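Local coordinates for protein 3-ketosteroid-delta4-5alpha-dehydrogenase (Rhodococcus jostii, PDB 4AT2) that catalyses FAD-dependent dehydrogenation of 3-ketosteroids at the C4-C5 bond of the A ring, a reaction of bacterial steroid catabolism, at residues I358-S363 against K429-P434; E386-L391 against T433-L438; T455-V460 against G499-I504. All blocks are in the same frame, centred on the assembly; numbering follows the deposited sequence. Where two conformers were deposited one is given.

Contacts 1 and 2 are neighbours, their centres about 8 Å apart, and share Thr433 and Pro434. Both reach one antiparallel sheet, in which strand 435-439 lies between strands 356-360 and 383-385. Contact 1 joins the loop before strand 435-439 to the end of strand 356-360; contact 2 sets helix 388-394 against strand 435-439. They touch through Ile359 O and Ala436 N, probably hydrogen-bonded, and through Ile358 packed on Val435 and Ala437. Contact 3 comes later, where a turn before strand 459-461 meets helix 490-507. Its centre lies about 51 Å and 55 Å from those of contacts 1 and 2, across the chain's centre, beside the cofactor part: Ala502's side chain is about 11 Å from FAD.

Contact 1 of 3, residues I358-S363 against K429-P434; sequences IIDEAS and KPIGTP
Asp360 OD2 is gripped from the loop 429-434 by Gly432 N, which donates to it at 2.8 Å, nearly straight at 165° and on the anti lone pair. A water 2.8 Å from both Asp360 OD2 and Pro430 O bridges the carboxylate to the loop, with Ser363 OG farther off. The other carboxylate oxygen, OD1, takes two donors from its own segment: Ser363 N meets it nearly head-on, whereas Ser363 OG comes from above the carboxylate plane. With CG between the backbone N and the carbonyl carbon (chi1 64°), Asp360 can serve as N-cap of helix 361-369 and still hold the loop. Another water accepts from Lys429 NZ at 2.6 Å and donates to Ser363 OG, linking the lysine indirectly to the cap.

Farther along, Glu361 N donates to Pro434 O at 3.0 Å, the donor tilted 29° from the carbonyl plane. The Glu361 side chain crosses the Pro434 ring, its OE1 3.8 Å from CG; a cis peptide bond precedes this proline. Ile431 CG2 packs against Asp360 CB at 4.2 Å.

Asn410 of helix 401-413 accepts from Ile431 N, and the Ile431 side chain rests on Tyr409 of that helix and on Ile324 of strand 324-326. The loop thus runs past the junction of strand 356-360 with helix 361-369 before entering the sheet as strand 435-439.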
ATOM      1  N   ILE A 358     -10.884 -18.807 -19.845  1.00  8.95           N
ATOM      2  CA  ILE A 358     -11.374 -19.247 -21.154  1.00  9.07           C
ATOM      3  C   ILE A 358     -10.628 -20.537 -21.478  1.00  9.17           C
ATOM      4  O   ILE A 358      -9.392 -20.567 -21.474  1.00  9.05           O
ATOM      5  CB  ILE A 358     -11.115 -18.192 -22.254  1.00  8.87           C
ATOM      6  CG1 ILE A 358     -11.533 -16.782 -21.783  1.00  8.88           C
ATOM      7  CG2 ILE A 358     -11.804 -18.614 -23.552  1.00  9.06           C
ATOM      8  CD1 ILE A 358     -13.012 -16.650 -21.433  1.00  9.23           C
ATOM      9  N   ILE A 359     -11.373 -21.610 -21.715  1.00  9.40           N
ATOM     10  CA  ILE A 359     -10.756 -22.927 -21.854  1.00  9.84           C
ATOM     11  C   ILE A 359     -11.600 -23.805 -22.761  1.00 10.50           C
ATOM     12  O   ILE A 359     -12.845 -23.792 -22.661  1.00 10.49           O
ATOM     13  CB  ILE A 359     -10.540 -23.564 -20.449  1.00  9.83           C
ATOM     14  CG1 ILE A 359      -9.744 -24.879 -20.542  1.00  9.93           C
ATOM     15  CG2 ILE A 359     -11.868 -23.698 -19.692  1.00 10.05           C
ATOM     16  CD1 ILE A 359      -9.181 -25.355 -19.205  1.00  9.84           C
ATOM     17  N   ASP A 360     -10.953 -24.539 -23.670  1.00 10.79           N
ATOM     18  CA  ASP A 360     -11.727 -25.432 -24.524  1.00 12.08           C
ATOM     19  C   ASP A 360     -12.129 -26.686 -23.755  1.00 12.81           C
ATOM     20  O   ASP A 360     -11.553 -27.015 -22.710  1.00 12.48           O
ATOM     21  CB  ASP A 360     -11.088 -25.705 -25.905  1.00 12.24           C
ATOM     22  CG  ASP A 360      -9.758 -26.437 -25.836  1.00 12.66           C
ATOM     23  OD1 ASP A 360      -9.618 -27.414 -25.086  1.00 12.70           O
ATOM     24  OD2 ASP A 360      -8.855 -26.054 -26.599  1.00 13.34           O
ATOM     25  N   GLU A 361     -13.163 -27.352 -24.248  1.00 14.12           N
ATOM     26  CA  GLU A 361     -13.762 -28.454 -23.513  1.00 15.76           C
ATOM     27  C   GLU A 361     -12.751 -29.575 -23.254  1.00 15.20           C
ATOM     28  O   GLU A 361     -12.669 -30.082 -22.138  1.00 15.74           O
ATOM     29  CB  GLU A 361     -14.999 -28.930 -24.278  1.00 17.97           C
ATOM     30  CG  GLU A 361     -15.576 -30.295 -23.960  1.00 21.29           C
ATOM     31  CD  GLU A 361     -16.797 -30.538 -24.830  1.00 23.82           C
ATOM     32  OE1 GLU A 361     -17.829 -29.869 -24.595  1.00 26.28           O
ATOM     33  OE2 GLU A 361     -16.709 -31.335 -25.787  1.00 26.30           O
ATOM     34  N   ALA A 362     -11.967 -29.938 -24.269  1.00 14.61           N
ATOM     35  CA  ALA A 362     -10.973 -31.001 -24.117  1.00 14.12           C
ATOM     36  C   ALA A 362      -9.934 -30.634 -23.059  1.00 13.45           C
ATOM     37  O   ALA A 362      -9.514 -31.488 -22.272  1.00 13.44           O
ATOM     38  CB  ALA A 362     -10.291 -31.314 -25.445  1.00 14.32           C
ATOM     39  N   SER A 363      -9.515 -29.367 -23.041  1.00 12.57           N
ATOM     40  CA  SER A 363      -8.513 -28.929 -22.066  1.00 12.00           C
ATOM     41  C   SER A 363      -9.081 -28.881 -20.653  1.00 11.77           C
ATOM     42  O   SER A 363      -8.386 -29.188 -19.678  1.00 11.43           O
ATOM     43  CB  SER A 363      -7.947 -27.563 -22.446  1.00 11.46           C
ATOM     44  OG  SER A 363      -7.220 -27.656 -23.648  1.00 11.40           O
ATOM     45  N   LYS A 429      -0.878 -23.688 -26.593  1.00  9.63           N
ATOM     46  CA  LYS A 429      -1.434 -24.259 -27.815  1.00 10.19           C
ATOM     47  C   LYS A 429      -2.750 -23.544 -28.081  1.00 10.03           C
ATOM     48  O   LYS A 429      -3.314 -22.953 -27.153  1.00  9.90           O
ATOM     49  CB  LYS A 429      -1.628 -25.776 -27.700  1.00 10.91           C
ATOM     50  CG  LYS A 429      -2.632 -26.208 -26.651  1.00 11.80           C
ATOM     51  CD  LYS A 429      -2.804 -27.719 -26.730  1.00 13.19           C
ATOM     52  CE  LYS A 429      -3.800 -28.232 -25.708  1.00 14.73           C
ATOM     53  NZ  LYS A 429      -3.922 -29.702 -25.924  1.00 16.56           N
ATOM     54  N   PRO A 430      -3.223 -23.554 -29.336  1.00  9.97           N
ATOM     55  CA  PRO A 430      -4.449 -22.809 -29.609  1.00 10.17           C
ATOM     56  C   PRO A 430      -5.637 -23.273 -28.781  1.00 10.35           C
ATOM     57  O   PRO A 430      -5.765 -24.463 -28.458  1.00 10.75           O
ATOM     58  CB  PRO A 430      -4.700 -23.082 -31.097  1.00 10.16           C
ATOM     59  CG  PRO A 430      -3.327 -23.320 -31.656  1.00  9.96           C
ATOM     60  CD  PRO A 430      -2.615 -24.085 -30.574  1.00 10.03           C
ATOM     61  N   ILE A 431      -6.477 -22.313 -28.419  1.00 10.40           N
ATOM     62  CA  ILE A 431      -7.757 -22.626 -27.798  0.50 10.61           C
ATOM     63  C   ILE A 431      -8.713 -23.100 -28.881  1.00 11.00           C
ATOM     64  O   ILE A 431      -8.941 -22.396 -29.878  1.00 11.15           O
ATOM     65  CB  ILE A 431      -8.345 -21.405 -27.075  0.50 10.44           C
ATOM     66  CG1 ILE A 431      -7.371 -20.908 -26.011  0.50 10.24           C
ATOM     67  CG2 ILE A 431      -9.690 -21.753 -26.442  0.50 10.52           C
ATOM     68  CD1 ILE A 431      -7.753 -19.563 -25.457  0.50  9.95           C
ATOM     69  N   GLY A 432      -9.248 -24.306 -28.694  1.00 11.42           N
ATOM     70  CA  GLY A 432     -10.176 -24.905 -29.649  1.00 12.37           C
ATOM     71  C   GLY A 432     -11.639 -24.656 -29.327  1.00 13.04           C
ATOM     72  O   GLY A 432     -11.992 -23.704 -28.610  1.00 12.92           O
ATOM     73  N   THR A 433     -12.492 -25.522 -29.872  1.00 14.15           N
ATOM     74  CA  THR A 433     -13.939 -25.450 -29.657  1.00 15.17           C
ATOM     75  C   THR A 433     -14.481 -26.866 -29.404  1.00 15.46           C
ATOM     76  O   THR A 433     -13.850 -27.842 -29.813  1.00 16.36           O
ATOM     77  CB  THR A 433     -14.662 -24.821 -30.868  1.00 15.95           C
ATOM     78  OG1 THR A 433     -14.374 -25.588 -32.041  1.00 17.56           O
ATOM     79  CG2 THR A 433     -14.241 -23.354 -31.078  1.00 15.95           C
ATOM     80  N   PRO A 434     -15.616 -27.003 -28.689  1.00 15.35           N
ATOM     81  CA  PRO A 434     -16.385 -25.963 -28.018  1.00 14.90           C
ATOM     82  C   PRO A 434     -15.541 -25.327 -26.928  1.00 14.14           C
ATOM     83  O   PRO A 434     -14.526 -25.902 -26.495  1.00 13.83           O
ATOM     84  CB  PRO A 434     -17.570 -26.716 -27.391  1.00 15.52           C
ATOM     85  CG  PRO A 434     -17.523 -28.096 -27.931  1.00 16.17           C
ATOM     86  CD  PRO A 434     -16.115 -28.354 -28.361  1.00 15.85           C
TER
HETATM   87  O   HOH W   1      -6.156 -25.589 -25.974  1.00 19.03           O
HETATM   88  O   HOH W   2     -12.601 -28.980 -27.051  1.00 24.00           O
HETATM   89  O   HOH W   3      -5.926 -30.478 -24.382  1.00 32.35           O

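Contact 2 of 3, residues E386-L391 against T433-L438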
ATOM      1  N   GLU A 386     -20.322 -23.040 -28.719  1.00 15.61           N
ATOM      2  CA  GLU A 386     -19.663 -23.672 -29.855  1.00 16.65           C
ATOM      3  C   GLU A 386     -18.563 -22.781 -30.423  1.00 15.68           C
ATOM      4  O   GLU A 386     -17.609 -23.285 -31.011  1.00 16.26           O
ATOM      5  CB  GLU A 386     -20.682 -23.982 -30.959  1.00 18.98           C
ATOM      6  CG  GLU A 386     -21.707 -25.051 -30.602  1.00 22.71           C
ATOM      7  CD  GLU A 386     -21.069 -26.394 -30.294  1.00 25.50           C
ATOM      8  OE1 GLU A 386     -20.331 -26.923 -31.158  1.00 27.76           O
ATOM      9  OE2 GLU A 386     -21.294 -26.921 -29.178  1.00 28.71           O
ATOM     10  N   THR A 387     -18.709 -21.464 -30.263  1.00 14.40           N
ATOM     11  CA  THR A 387     -17.745 -20.512 -30.815  1.00 13.54           C
ATOM     12  C   THR A 387     -17.359 -19.449 -29.786  1.00 12.98           C
ATOM     13  O   THR A 387     -18.095 -19.191 -28.833  1.00 12.82           O
ATOM     14  CB  THR A 387     -18.295 -19.791 -32.067  1.00 13.64           C
ATOM     15  OG1 THR A 387     -19.403 -18.968 -31.695  1.00 13.76           O
ATOM     16  CG2 THR A 387     -18.748 -20.793 -33.167  1.00 14.24           C
ATOM     17  N   VAL A 388     -16.187 -18.839 -29.988  1.00 12.47           N
ATOM     18  CA  VAL A 388     -15.747 -17.714 -29.165  1.00 12.36           C
ATOM     19  C   VAL A 388     -16.677 -16.517 -29.320  1.00 12.61           C
ATOM     20  O   VAL A 388     -16.982 -15.828 -28.341  1.00 11.93           O
ATOM     21  CB  VAL A 388     -14.294 -17.320 -29.498  1.00 12.06           C
ATOM     22  CG1 VAL A 388     -13.830 -16.123 -28.665  1.00 11.66           C
ATOM     23  CG2 VAL A 388     -13.374 -18.500 -29.244  1.00 12.37           C
ATOM     24  N   GLU A 389     -17.138 -16.277 -30.547  1.00 13.15           N
ATOM     25  CA  GLU A 389     -18.091 -15.201 -30.797  1.00 14.46           C
ATOM     26  C   GLU A 389     -19.332 -15.343 -29.897  1.00 14.37           C
ATOM     27  O   GLU A 389     -19.767 -14.373 -29.284  1.00 14.01           O
ATOM     28  CB  GLU A 389     -18.497 -15.171 -32.273  1.00 16.40           C
ATOM     29  CG  GLU A 389     -19.547 -14.112 -32.591  1.00 18.99           C
ATOM     30  CD  GLU A 389     -19.879 -14.008 -34.066  1.00 21.74           C
ATOM     31  OE1 GLU A 389     -19.420 -14.848 -34.873  1.00 24.32           O
ATOM     32  OE2 GLU A 389     -20.618 -13.070 -34.418  1.00 24.09           O
ATOM     33  N   GLU A 390     -19.889 -16.552 -29.811  1.00 14.24           N
ATOM     34  CA  GLU A 390     -21.043 -16.769 -28.937  1.00 14.51           C
ATOM     35  C   GLU A 390     -20.685 -16.650 -27.463  1.00 13.33           C
ATOM     36  O   GLU A 390     -21.439 -16.063 -26.694  1.00 12.95           O
ATOM     37  CB  GLU A 390     -21.669 -18.137 -29.181  1.00 16.12           C
ATOM     38  CG  GLU A 390     -22.404 -18.269 -30.493  1.00 18.75           C
ATOM     39  CD  GLU A 390     -22.632 -19.724 -30.836  1.00 20.36           C
ATOM     40  OE1 GLU A 390     -21.682 -20.385 -31.295  1.00 21.52           O
ATOM     41  OE2 GLU A 390     -23.752 -20.215 -30.612  1.00 22.61           O
ATOM     42  N   LEU A 391     -19.535 -17.201 -27.068  1.00 12.47           N
ATOM     43  CA  LEU A 391     -19.119 -17.142 -25.670  1.00 11.95           C
ATOM     44  C   LEU A 391     -18.987 -15.683 -25.235  1.00 11.67           C
ATOM     45  O   LEU A 391     -19.401 -15.301 -24.136  1.00 11.29           O
ATOM     46  CB  LEU A 391     -17.788 -17.886 -25.465  1.00 11.80           C
ATOM     47  CG  LEU A 391     -17.328 -18.050 -24.016  1.00 11.71           C
ATOM     48  CD1 LEU A 391     -18.267 -18.954 -23.216  1.00 12.24           C
ATOM     49  CD2 LEU A 391     -15.920 -18.628 -23.995  1.00 11.38           C
ATOM     50  N   THR A 433     -12.492 -25.522 -29.872  1.00 14.15           N
ATOM     51  CA  THR A 433     -13.939 -25.450 -29.657  1.00 15.17           C
ATOM     52  C   THR A 433     -14.481 -26.866 -29.404  1.00 15.46           C
ATOM     53  O   THR A 433     -13.850 -27.842 -29.813  1.00 16.36           O
ATOM     54  CB  THR A 433     -14.662 -24.821 -30.868  1.00 15.95           C
ATOM     55  OG1 THR A 433     -14.374 -25.588 -32.041  1.00 17.56           O
ATOM     56  CG2 THR A 433     -14.241 -23.354 -31.078  1.00 15.95           C
ATOM     57  N   PRO A 434     -15.616 -27.003 -28.689  1.00 15.35           N
ATOM     58  CA  PRO A 434     -16.385 -25.963 -28.018  1.00 14.90           C
ATOM     59  C   PRO A 434     -15.541 -25.327 -26.928  1.00 14.14           C
ATOM     60  O   PRO A 434     -14.526 -25.902 -26.495  1.00 13.83           O
ATOM     61  CB  PRO A 434     -17.570 -26.716 -27.391  1.00 15.52           C
ATOM     62  CG  PRO A 434     -17.523 -28.096 -27.931  1.00 16.17           C
ATOM     63  CD  PRO A 434     -16.115 -28.354 -28.361  1.00 15.85           C
ATOM     64  N   VAL A 435     -15.947 -24.136 -26.510  1.00 13.50           N
ATOM     65  CA  VAL A 435     -15.156 -23.335 -25.596  1.00 12.87           C
ATOM     66  C   VAL A 435     -16.031 -22.964 -24.408  1.00 12.85           C
ATOM     67  O   VAL A 435     -17.243 -22.779 -24.556  1.00 13.65           O
ATOM     68  CB  VAL A 435     -14.539 -22.107 -26.344  1.00 12.64           C
ATOM     69  CG1 VAL A 435     -15.614 -21.208 -26.960  1.00 12.88           C
ATOM     70  CG2 VAL A 435     -13.550 -21.340 -25.468  1.00 12.79           C
ATOM     71  N   ALA A 436     -15.419 -22.887 -23.233  1.00 11.80           N
ATOM     72  CA  ALA A 436     -16.132 -22.573 -21.996  1.00 11.68           C
ATOM     73  C   ALA A 436     -15.475 -21.397 -21.280  1.00 11.05           C
ATOM     74  O   ALA A 436     -14.317 -21.079 -21.529  1.00 10.54           O
ATOM     75  CB  ALA A 436     -16.148 -23.789 -21.090  1.00 11.76           C
ATOM     76  N   ALA A 437     -16.224 -20.747 -20.396  1.00 10.95           N
ATOM     77  CA  ALA A 437     -15.648 -19.720 -19.535  1.00 10.67           C
ATOM     78  C   ALA A 437     -16.052 -19.963 -18.094  1.00 10.72           C
ATOM     79  O   ALA A 437     -17.230 -20.187 -17.786  1.00 10.92           O
ATOM     80  CB  ALA A 437     -16.063 -18.328 -19.983  1.00 10.63           C
ATOM     81  N   LEU A 438     -15.066 -19.936 -17.209  1.00 10.44           N
ATOM     82  CA  LEU A 438     -15.302 -19.973 -15.775  1.00 10.66           C
ATOM     83  C   LEU A 438     -15.394 -18.539 -15.279  1.00 10.63           C
ATOM     84  O   LEU A 438     -14.546 -17.712 -15.615  1.00 10.24           O
ATOM     85  CB  LEU A 438     -14.138 -20.659 -15.049  1.00 10.70           C
ATOM     86  CG  LEU A 438     -13.985 -22.183 -15.085  1.00 10.90           C
ATOM     87  CD1 LEU A 438     -13.838 -22.720 -16.509  1.00 11.19           C
ATOM     88  CD2 LEU A 438     -12.776 -22.566 -14.225  1.00 10.82           C
TER
HETATM   89  O   HOH W   4     -16.971 -23.944 -33.657  1.00 33.27           O
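Leu391 and Val435 meet across a helix-strand interface, with Leu391 CD2 3.9 Å from Val435 CG2. The other leucine methyl, CD1, reaches farther along the strand to Ala437 CB at 4.0 Å. Leu391 has its CG opposite the backbone N (chi1 -173°), which lays the two methyls over Val435 and Ala437, while CD2 also approaches Ala436 O. Val435 turns its remaining methyl, CG1, to the start of the helix: it sits 3.7 Å from Thr387 O and 4.2 Å from Val388 CG2, the two valine side chains running obliquely past each other.

This is helix-on-sheet packing: helix 388-394 follows edge strand 383-385 and lies against strand 435-439, the neighbour of that edge strand. Just ahead of the strand, Thr433 brings its CB to within 3.3 Å of Glu386 O, and its CG2 lies almost as close. A water donates to this same carbonyl at 2.8 Å and makes a weak link with Thr433 OG1. The bent Glu386 side chain runs beside the Pro434 ring, pointing the same way, but Glu386 OE2 stays 4.1 Å from Pro434 CB and CG, a loose contact.

Thr387 is the helix N-cap, its OG1 accepting from Glu390 N at 3.1 Å and donating to Glu390 OE1 on the anti lone pair. Farther out, Leu391 also touches Trp383 and Ala385, and Val388 packs on Leu402 and Val406 of helix 401-413.

Contact 3 of 3, residues T455-V460 against G499-I504; sequences TVNSEV and GRRAGI
Arg501 NH1 donates to Val456 O at 2.9 Å, the one direct hydrogen bond between the segments, with an N-H...O angle of 151°. The carbonyl oxygen lies almost in the guanidinium plane, at its edge, but NH1 stands above the carbonyl plane (44° out of it). A bend at chi2 curls the arginine round this oxygen, bringing CG and CD close to it as well. NH1 also forms a salt bridge with Asp127 of helix 122-130, a helix whose Glu123 and Asp127 touch Val456. With a leucine at Arg501 the guanidinium is gone, which would probably leave Val456 O without its donor and the Asp127 charge without its mate.

A water provides a second polar link, accepting from Asn457 ND2 at 2.8 Å and donating to Arg501 O. The amide of Asn457 crosses the arginine obliquely, its plane 50° from the guanidinium. Ser505 OG, farther along the helix, is shared by the two acceptors Asn457 O and Arg501 O.

The first segment holds a type I beta turn from Thr455 to Ser458, closed by Ser458 N donating to Thr455 O at 2.9 Å. It precedes strand 459-461 and lies against helix 490-507, which also contacts helix 51-62, the helix at the glycine-rich turn of what is probably a Rossmann-type FAD-binding unit. Thr455 OG1 braces the turn, accepting from Glu459 N and donating to Glu459 OE1 at 2.7 Å.

Van der Waals packing centres on Ser458, whose CB lies 3.6 Å from Ala502 CB. Its OG bonds to Tyr498 O, one turn back along the helix, while passing 3.6 Å from Arg501 CB.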
ATOM      1  N   THR A 455      15.361  -5.734  13.070  1.00 10.67           N
ATOM      2  CA  THR A 455      16.705  -5.974  12.554  1.00 10.69           C
ATOM      3  C   THR A 455      16.859  -7.443  12.161  1.00 10.76           C
ATOM      4  O   THR A 455      15.977  -8.265  12.431  1.00 10.70           O
ATOM      5  CB  THR A 455      17.776  -5.687  13.611  1.00 10.87           C
ATOM      6  OG1 THR A 455      17.650  -6.647  14.670  1.00 10.57           O
ATOM      7  CG2 THR A 455      17.661  -4.261  14.173  1.00 10.92           C
ATOM      8  N   VAL A 456      17.996  -7.800  11.556  1.00 10.67           N
ATOM      9  CA  VAL A 456      18.261  -9.217  11.251  1.00 10.64           C
ATOM     10  C   VAL A 456      18.435 -10.061  12.515  1.00 10.71           C
ATOM     11  O   VAL A 456      18.389 -11.292  12.469  1.00 10.97           O
ATOM     12  CB  VAL A 456      19.466  -9.402  10.305  1.00 10.67           C
ATOM     13  CG1 VAL A 456      19.153  -8.774   8.955  1.00 10.62           C
ATOM     14  CG2 VAL A 456      20.733  -8.793  10.905  1.00 11.08           C
ATOM     15  N   ASN A 457      18.617  -9.387  13.645  1.00 10.91           N
ATOM     16  CA  ASN A 457      18.671 -10.050  14.947  1.00 11.05           C
ATOM     17  C   ASN A 457      17.329 -10.003  15.690  1.00 10.59           C
ATOM     18  O   ASN A 457      17.246 -10.349  16.879  1.00 10.54           O
ATOM     19  CB  ASN A 457      19.805  -9.475  15.796  1.00 12.19           C
ATOM     20  CG  ASN A 457      21.176  -9.861  15.264  1.00 13.32           C
ATOM     21  OD1 ASN A 457      22.003  -8.996  14.947  1.00 15.39           O
ATOM     22  ND2 ASN A 457      21.412 -11.154  15.130  1.00 13.10           N
ATOM     23  N   SER A 458      16.294  -9.598  14.953  1.00  9.86           N
ATOM     24  CA  SER A 458      14.904  -9.581  15.419  1.00  9.68           C
ATOM     25  C   SER A 458      14.656  -8.644  16.591  1.00  9.73           C
ATOM     26  O   SER A 458      13.740  -8.862  17.405  1.00  9.68           O
ATOM     27  CB  SER A 458      14.397 -11.005  15.703  1.00  9.60           C
ATOM     28  OG  SER A 458      14.372 -11.772  14.505  1.00  9.70           O
ATOM     29  N   GLU A 459      15.467  -7.590  16.659  1.00 10.02           N
ATOM     30  CA  GLU A 459      15.242  -6.493  17.606  1.00 10.25           C
ATOM     31  C   GLU A 459      14.177  -5.584  17.014  1.00  9.99           C
ATOM     32  O   GLU A 459      14.239  -5.259  15.829  1.00 10.00           O
ATOM     33  CB  GLU A 459      16.528  -5.693  17.786  1.00 10.91           C
ATOM     34  CG  GLU A 459      17.660  -6.520  18.359  1.00 11.72           C
ATOM     35  CD  GLU A 459      19.015  -6.036  17.897  1.00 12.34           C
ATOM     36  OE1 GLU A 459      19.242  -5.876  16.674  1.00 12.48           O
ATOM     37  OE2 GLU A 459      19.878  -5.839  18.779  1.00 13.63           O
ATOM     38  N   VAL A 460      13.193  -5.190  17.819  1.00  9.66           N
ATOM     39  CA  VAL A 460      12.160  -4.273  17.334  1.00  9.61           C
ATOM     40  C   VAL A 460      12.750  -2.871  17.263  1.00  9.82           C
ATOM     41  O   VAL A 460      13.313  -2.372  18.245  1.00 10.10           O
ATOM     42  CB  VAL A 460      10.912  -4.295  18.250  1.00  9.45           C
ATOM     43  CG1 VAL A 460       9.918  -3.218  17.837  1.00  9.59           C
ATOM     44  CG2 VAL A 460      10.254  -5.674  18.190  1.00  9.45           C
ATOM     45  N   GLY A 499      12.459 -16.128  14.155  1.00  8.72           N
ATOM     46  CA  GLY A 499      12.129 -16.639  15.496  1.00  8.87           C
ATOM     47  C   GLY A 499      13.404 -17.091  16.195  1.00  9.18           C
ATOM     48  O   GLY A 499      13.677 -16.680  17.323  1.00  9.20           O
ATOM     49  N   ARG A 500      14.202 -17.915  15.516  1.00  9.30           N
ATOM     50  CA  ARG A 500      15.522 -18.296  16.046  1.00  9.67           C
ATOM     51  C   ARG A 500      16.342 -17.082  16.483  1.00  9.71           C
ATOM     52  O   ARG A 500      16.865 -17.037  17.607  1.00  9.91           O
ATOM     53  CB  ARG A 500      16.312 -19.105  15.008  1.00  9.79           C
ATOM     54  CG  ARG A 500      15.802 -20.526  14.802  1.00 10.01           C
ATOM     55  CD  ARG A 500      16.620 -21.219  13.716  1.00 10.24           C
ATOM     56  NE  ARG A 500      18.028 -21.341  14.105  1.00 10.70           N
ATOM     57  CZ  ARG A 500      19.022 -21.603  13.260  1.00 10.95           C
ATOM     58  NH1 ARG A 500      18.783 -21.784  11.965  1.00 10.92           N
ATOM     59  NH2 ARG A 500      20.264 -21.689  13.718  1.00 11.44           N
ATOM     60  N   ARG A 501      16.440 -16.095  15.598  1.00  9.60           N
ATOM     61  CA  ARG A 501      17.235 -14.898  15.858  1.00  9.83           C
ATOM     62  C   ARG A 501      16.692 -14.150  17.086  1.00  9.77           C
ATOM     63  O   ARG A 501      17.469 -13.639  17.896  1.00 10.09           O
ATOM     64  CB  ARG A 501      17.260 -13.977  14.633  1.00  9.87           C
ATOM     65  CG  ARG A 501      18.057 -14.533  13.455  1.00 10.00           C
ATOM     66  CD  ARG A 501      19.570 -14.414  13.671  1.00 10.50           C
ATOM     67  NE  ARG A 501      20.301 -15.012  12.546  1.00 10.75           N
ATOM     68  CZ  ARG A 501      20.532 -14.404  11.381  1.00 10.92           C
ATOM     69  NH1 ARG A 501      20.127 -13.157  11.175  1.00 10.84           N
ATOM     70  NH2 ARG A 501      21.189 -15.047  10.421  1.00 11.18           N
ATOM     71  N   ALA A 502      15.364 -14.106  17.229  1.00  9.57           N
ATOM     72  CA  ALA A 502      14.764 -13.410  18.371  1.00  9.67           C
ATOM     73  C   ALA A 502      15.129 -14.121  19.666  1.00 10.02           C
ATOM     74  O   ALA A 502      15.401 -13.465  20.677  1.00 10.36           O
ATOM     75  CB  ALA A 502      13.248 -13.329  18.235  1.00  9.38           C
ATOM     76  N   GLY A 503      15.114 -15.455  19.650  1.00 10.13           N
ATOM     77  CA  GLY A 503      15.450 -16.223  20.862  1.00 10.55           C
ATOM     78  C   GLY A 503      16.909 -16.050  21.254  1.00 11.08           C
ATOM     79  O   GLY A 503      17.238 -15.907  22.428  1.00 11.28           O
ATOM     80  N   ILE A 504      17.791 -16.070  20.261  1.00 11.17           N
ATOM     81  CA  ILE A 504      19.214 -15.824  20.503  1.00 11.77           C
ATOM     82  C   ILE A 504      19.444 -14.434  21.134  1.00 12.17           C
ATOM     83  O   ILE A 504      20.160 -14.304  22.144  1.00 12.73           O
ATOM     84  CB  ILE A 504      20.020 -15.961  19.189  1.00 11.90           C
ATOM     85  CG1 ILE A 504      19.964 -17.404  18.662  1.00 12.00           C
ATOM     86  CG2 ILE A 504      21.458 -15.484  19.365  1.00 12.10           C
ATOM     87  CD1 ILE A 504      20.461 -17.537  17.231  1.00 12.31           C
TER
HETATM   88  O   HOH W   5      20.267 -13.172  16.747  1.00 17.29           O